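Local coordinates for protein SsfX3 (Streptomyces sp. SF2575, PDB 3SKV) that probably transfers a salicylyl group onto a tetracycline intermediate, as a GDSL-type acyltransferase of a Streptomyces tetracycline biosynthetic pathway, at residues R337-G340 against P341-M345; Q275-R278 against E279-L283. The protein carries 1 engineered substitution. All blocks are in the same frame, centred on the assembly; numbering follows the deposited sequence.

In the fold
Both contacts belong to the GDSL-type part of the chain, whose core is a five-stranded parallel sheet with the order 219-223, 187-192, 247-252, 286-290, 330-333. Contact 2 comes first along the chain. It closes helix 266-278 and leads into strand 286-290. Contact 1 comes after strand 330-333, at one edge of the sheet. It takes in the end of the short helix 335-338 and the start of the loop toward helix 361-377. The two centres are about 32 Å apart, and the nearest atoms about 18 Å, so the sites do not touch. At each, an arginine donates to a backbone carbonyl oxygen: Arg343 back to Val338 O, Arg278 ahead to His281 O.

Contact 1 of 2, residues R337-G340 against P341-M345; sequences RVWG and PERGM
Arg343 folds back over Trp339 and the backbone of Gly340, at the turn that follows helix 335-338. Its CG sits above one face of the indole. CG of Arg343 lies 3.5 Å from the centroid of the Trp339 six-membered ring, almost on its normal, a CH-pi contact. The chain then bends at chi2 and chi3, which takes the guanidinium past the ring at 40° to its plane. There NH2 of Arg343 donates to Val338 O at 3.1 Å, with the oxygen in the guanidinium plane. Val338 O also bonds to Ser370 of helix 361-377. Trp339 NE1 hydrogen-bonds Tyr348 OH.

Gly340 opens a type I beta turn that ends at Arg343. Arg343 N donates to Gly340 O at 3.2 Å. Gly340 N makes a weak bond to Glu342 OE2 and a firmer one, 2.8 Å, to a water. That water also lies within bonding distance of Glu342 OE2 and Arg337 O, though it may not serve every acceptor at once. A CB on Gly340 would run into Glu342 OE1. Shortening Arg343 to alanine would probably uncover the indole face and leave Val338 O with one bond fewer, its bond to Ser370 remaining. Glu342 OE2 lies 3.6 Å from Arg343 NE but well out of the guanidinium plane, so this salt bridge is one of charge alone, while direction comes from the bond to Val338 O.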
loop_
_atom_site.group_PDB
_atom_site.type_symbol
_atom_site.label_atom_id
_atom_site.label_comp_id
_atom_site.label_asym_id
_atom_site.label_seq_id
_atom_site.Cartn_x
_atom_site.Cartn_y
_atom_site.Cartn_z
ATOM N N ARG A 337 12.844 0.916 -16.086
ATOM C CA ARG A 337 12.930 2.395 -16.131
ATOM C C ARG A 337 12.618 2.954 -14.739
ATOM O O ARG A 337 13.273 3.898 -14.297
ATOM C CB ARG A 337 12.034 3.014 -17.215
ATOM C CG ARG A 337 12.483 2.622 -18.629
ATOM C CD ARG A 337 11.729 3.366 -19.720
ATOM N NE ARG A 337 11.716 4.806 -19.460
ATOM C CZ ARG A 337 12.700 5.634 -19.799
ATOM N NH1 ARG A 337 13.756 5.182 -20.463
ATOM N NH2 ARG A 337 12.628 6.923 -19.489
ATOM N N VAL A 338 11.700 2.302 -14.003
ATOM C CA VAL A 338 11.391 2.713 -12.636
ATOM C C VAL A 338 12.527 2.349 -11.655
ATOM O O VAL A 338 13.005 3.209 -10.917
ATOM C CB VAL A 338 9.948 2.342 -12.177
ATOM C CG1 VAL A 338 9.686 2.733 -10.726
ATOM C CG2 VAL A 338 8.925 3.026 -13.067
ATOM N N TRP A 339 12.989 1.110 -11.695
ATOM C CA TRP A 339 14.041 0.638 -10.817
ATOM C C TRP A 339 14.858 -0.428 -11.547
ATOM O O TRP A 339 14.524 -1.609 -11.500
ATOM C CB TRP A 339 13.382 0.072 -9.543
ATOM C CG TRP A 339 14.357 -0.323 -8.481
ATOM C CD1 TRP A 339 14.945 -1.538 -8.322
ATOM C CD2 TRP A 339 14.874 0.517 -7.437
ATOM N NE1 TRP A 339 15.794 -1.517 -7.236
ATOM C CE2 TRP A 339 15.751 -0.275 -6.659
ATOM C CE3 TRP A 339 14.680 1.868 -7.083
ATOM C CZ2 TRP A 339 16.421 0.227 -5.539
ATOM C CZ3 TRP A 339 15.324 2.355 -5.963
ATOM C CH2 TRP A 339 16.192 1.541 -5.208
ATOM N N GLY A 340 15.897 -0.007 -12.242
ATOM C CA GLY A 340 16.721 -0.918 -13.028
ATOM C C GLY A 340 18.025 -1.376 -12.404
ATOM O O GLY A 340 18.295 -1.086 -11.225
ATOM N N PRO A 341 18.865 -2.076 -13.227
ATOM C CA PRO A 341 20.155 -2.595 -12.732
ATOM C C PRO A 341 21.193 -1.538 -12.367
ATOM O O PRO A 341 22.126 -1.825 -11.610
ATOM C CB PRO A 341 20.656 -3.480 -13.888
ATOM C CG PRO A 341 19.487 -3.671 -14.792
ATOM C CD PRO A 341 18.648 -2.461 -14.641
ATOM N N GLU A 342 21.036 -0.324 -12.907
ATOM C CA GLU A 342 21.913 0.821 -12.653
ATOM C C GLU A 342 21.749 1.393 -11.225
ATOM O O GLU A 342 22.544 2.246 -10.800
ATOM C CB GLU A 342 21.757 1.904 -13.755
ATOM C CG GLU A 342 20.433 2.667 -13.783
ATOM C CD GLU A 342 19.167 1.831 -13.786
ATOM O OE1 GLU A 342 19.007 0.970 -14.684
ATOM O OE2 GLU A 342 18.368 1.988 -12.835
ATOM N N ARG A 343 20.726 0.915 -10.491
ATOM C CA ARG A 343 20.470 1.310 -9.106
ATOM C C ARG A 343 21.500 0.641 -8.213
ATOM O O ARG A 343 21.493 -0.582 -8.054
ATOM C CB ARG A 343 19.028 0.926 -8.691
ATOM C CG ARG A 343 18.120 2.116 -8.404
ATOM C CD ARG A 343 18.248 3.223 -9.439
ATOM N NE ARG A 343 16.952 3.620 -9.971
ATOM C CZ ARG A 343 16.618 4.872 -10.253
ATOM N NH1 ARG A 343 17.490 5.859 -10.068
ATOM N NH2 ARG A 343 15.410 5.153 -10.723
ATOM N N GLY A 344 22.387 1.456 -7.657
ATOM C CA GLY A 344 23.479 0.995 -6.806
ATOM C C GLY A 344 23.110 0.503 -5.426
ATOM O O GLY A 344 21.998 0.720 -4.950
ATOM N N MET A 345 24.086 -0.107 -4.751
ATOM C CA MET A 345 23.947 -0.619 -3.388
ATOM C C MET A 345 23.598 0.466 -2.371
ATOM O O MET A 345 22.970 0.166 -1.355
ATOM C CB MET A 345 25.216 -1.367 -2.956
ATOM C CG MET A 345 24.924 -2.480 -1.967
ATOM S SD MET A 345 23.897 -3.782 -2.709
ATOM C CE MET A 345 25.180 -5.081 -2.962
HETATM O O HOH W 1 15.883 2.652 -13.060
#

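Contact 2 of 2, residues Q275-R278 against E279-L283; sequences QIIR and ERHPL
Ile277 O takes two backbone bonds as helix 266-278 runs out. His281 N donates to Ile277 O at 2.9 Å, and Arg280 N to the same oxygen at 3.2 Å. One step earlier, Glu279 N has weak bonds to both Gln275 O and Ile276 O.

The side-chain bond belongs to Arg278. Its CG is anti to the carbonyl carbon (chi1 -79°), and the chain bends at chi2, which brings the guanidinium forward to the loop. NH1 of Arg278 donates to His281 O at 2.7 Å, with that oxygen in the guanidinium plane. Pro282 O lies over one face of the same group, and CD of Arg278 is 3.4 Å from it. The CA of Arg278 also points a C-H at His281 O, 3.5 Å away and nearly straight. NH1 is shared with Thr284 O.

The stretch is the helix-to-strand connection of an alpha/beta fold. It passes from helix 266-278 to strand 286-290 of the parallel sheet, next to helix 234-242.

Van der Waals contacts are lighter. CG2 of Ile277 meets CD2 of His281 at 4.0 Å, the two side chains crossing at a slant. Ile277 also packs on Ile248 and Ile286 of the sheet. The aliphatic part of Glu279 lies back along the helix, with CB of Glu279 3.4 Å from Ile276 O.

The charged and polar ends find partners on neighbouring parts of the fold. Arg278 NE makes a salt bridge to Asp327. Glu279 OE1 pairs with Arg241 and Arg280 NE with Asp242, both on helix 234-242. The buried His281 ring is bonded through NE2 to Ile240 O of that helix.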
loop_
_atom_site.group_PDB
_atom_site.type_symbol
_atom_site.label_atom_id
_atom_site.label_comp_id
_atom_site.label_asym_id
_atom_site.label_seq_id
_atom_site.Cartn_x
_atom_site.Cartn_y
_atom_site.Cartn_z
ATOM N N GLN A 275 -9.783 -6.772 -18.262
ATOM C CA GLN A 275 -11.166 -6.812 -18.718
ATOM C C GLN A 275 -12.179 -6.743 -17.599
ATOM O O GLN A 275 -13.208 -6.087 -17.774
ATOM C CB GLN A 275 -11.415 -8.010 -19.630
ATOM C CG GLN A 275 -10.648 -7.941 -20.969
ATOM C CD GLN A 275 -10.609 -6.567 -21.605
ATOM O OE1 GLN A 275 -9.611 -5.853 -21.522
ATOM N NE2 GLN A 275 -11.698 -6.157 -22.222
ATOM N N ILE A 276 -11.900 -7.415 -16.448
ATOM C CA ILE A 276 -12.755 -7.405 -15.263
ATOM C C ILE A 276 -12.811 -5.974 -14.705
ATOM O O ILE A 276 -13.890 -5.484 -14.385
ATOM C CB ILE A 276 -12.276 -8.435 -14.181
ATOM C CG1 ILE A 276 -12.504 -9.892 -14.655
ATOM C CG2 ILE A 276 -12.951 -8.167 -12.788
ATOM C CD1 ILE A 276 -11.610 -10.938 -13.884
ATOM N N ILE A 277 -11.653 -5.308 -14.601
ATOM C CA ILE A 277 -11.542 -3.932 -14.092
ATOM C C ILE A 277 -12.353 -2.966 -14.987
ATOM O O ILE A 277 -13.085 -2.110 -14.475
ATOM C CB ILE A 277 -10.038 -3.542 -14.048
ATOM C CG1 ILE A 277 -9.283 -4.319 -12.921
ATOM C CG2 ILE A 277 -9.867 -2.017 -13.944
ATOM C CD1 ILE A 277 -7.705 -4.201 -12.988
ATOM N N ARG A 278 -12.221 -3.145 -16.329
ATOM C CA ARG A 278 -12.844 -2.334 -17.354
ATOM C C ARG A 278 -14.365 -2.370 -17.343
ATOM O O ARG A 278 -14.987 -1.463 -17.911
ATOM C CB ARG A 278 -12.291 -2.673 -18.748
ATOM C CG ARG A 278 -10.930 -2.047 -19.033
ATOM C CD ARG A 278 -11.069 -0.646 -19.593
ATOM N NE ARG A 278 -9.752 -0.065 -19.848
ATOM C CZ ARG A 278 -9.156 0.870 -19.108
ATOM N NH1 ARG A 278 -9.759 1.363 -18.029
ATOM N NH2 ARG A 278 -7.949 1.313 -19.436
ATOM N N GLU A 279 -14.976 -3.385 -16.689
ATOM C CA GLU A 279 -16.433 -3.462 -16.591
ATOM C C GLU A 279 -16.975 -2.237 -15.839
ATOM O O GLU A 279 -18.006 -1.711 -16.242
ATOM C CB GLU A 279 -16.871 -4.738 -15.882
ATOM C CG GLU A 279 -16.599 -6.017 -16.631
ATOM C CD GLU A 279 -16.676 -7.297 -15.810
ATOM O OE1 GLU A 279 -16.987 -7.238 -14.598
ATOM O OE2 GLU A 279 -16.414 -8.372 -16.390
ATOM N N ARG A 280 -16.262 -1.778 -14.776
ATOM C CA ARG A 280 -16.650 -0.633 -13.941
ATOM C C ARG A 280 -15.736 0.599 -14.074
ATOM O O ARG A 280 -16.141 1.690 -13.683
ATOM C CB ARG A 280 -16.905 -1.036 -12.469
ATOM C CG ARG A 280 -17.804 -2.277 -12.318
ATOM C CD ARG A 280 -19.009 -2.102 -11.434
ATOM N NE ARG A 280 -18.766 -2.355 -10.021
ATOM C CZ ARG A 280 -19.290 -1.633 -9.030
ATOM N NH1 ARG A 280 -20.048 -0.575 -9.295
ATOM N NH2 ARG A 280 -19.047 -1.956 -7.767
ATOM N N HIS A 281 -14.532 0.440 -14.661
ATOM C CA HIS A 281 -13.585 1.523 -14.932
ATOM C C HIS A 281 -13.263 1.490 -16.434
ATOM O O HIS A 281 -12.170 1.060 -16.816
ATOM C CB HIS A 281 -12.306 1.386 -14.074
ATOM C CG HIS A 281 -12.559 1.311 -12.608
ATOM N ND1 HIS A 281 -13.181 2.346 -11.925
ATOM C CD2 HIS A 281 -12.287 0.312 -11.737
ATOM C CE1 HIS A 281 -13.270 1.945 -10.673
ATOM N NE2 HIS A 281 -12.735 0.734 -10.506
ATOM N N PRO A 282 -14.203 1.889 -17.316
ATOM C CA PRO A 282 -13.935 1.773 -18.767
ATOM C C PRO A 282 -12.893 2.712 -19.350
ATOM O O PRO A 282 -12.302 2.379 -20.376
ATOM C CB PRO A 282 -15.306 2.008 -19.406
ATOM C CG PRO A 282 -16.042 2.847 -18.431
ATOM C CD PRO A 282 -15.572 2.409 -17.071
ATOM N N LEU A 283 -12.693 3.882 -18.741
ATOM C CA LEU A 283 -11.788 4.922 -19.249
ATOM C C LEU A 283 -10.630 5.277 -18.300
ATOM O O LEU A 283 -9.738 6.046 -18.672
ATOM C CB LEU A 283 -12.623 6.189 -19.563
ATOM C CG LEU A 283 -13.250 6.441 -20.965
ATOM C CD1 LEU A 283 -13.454 5.172 -21.829
ATOM C CD2 LEU A 283 -14.554 7.198 -20.813
#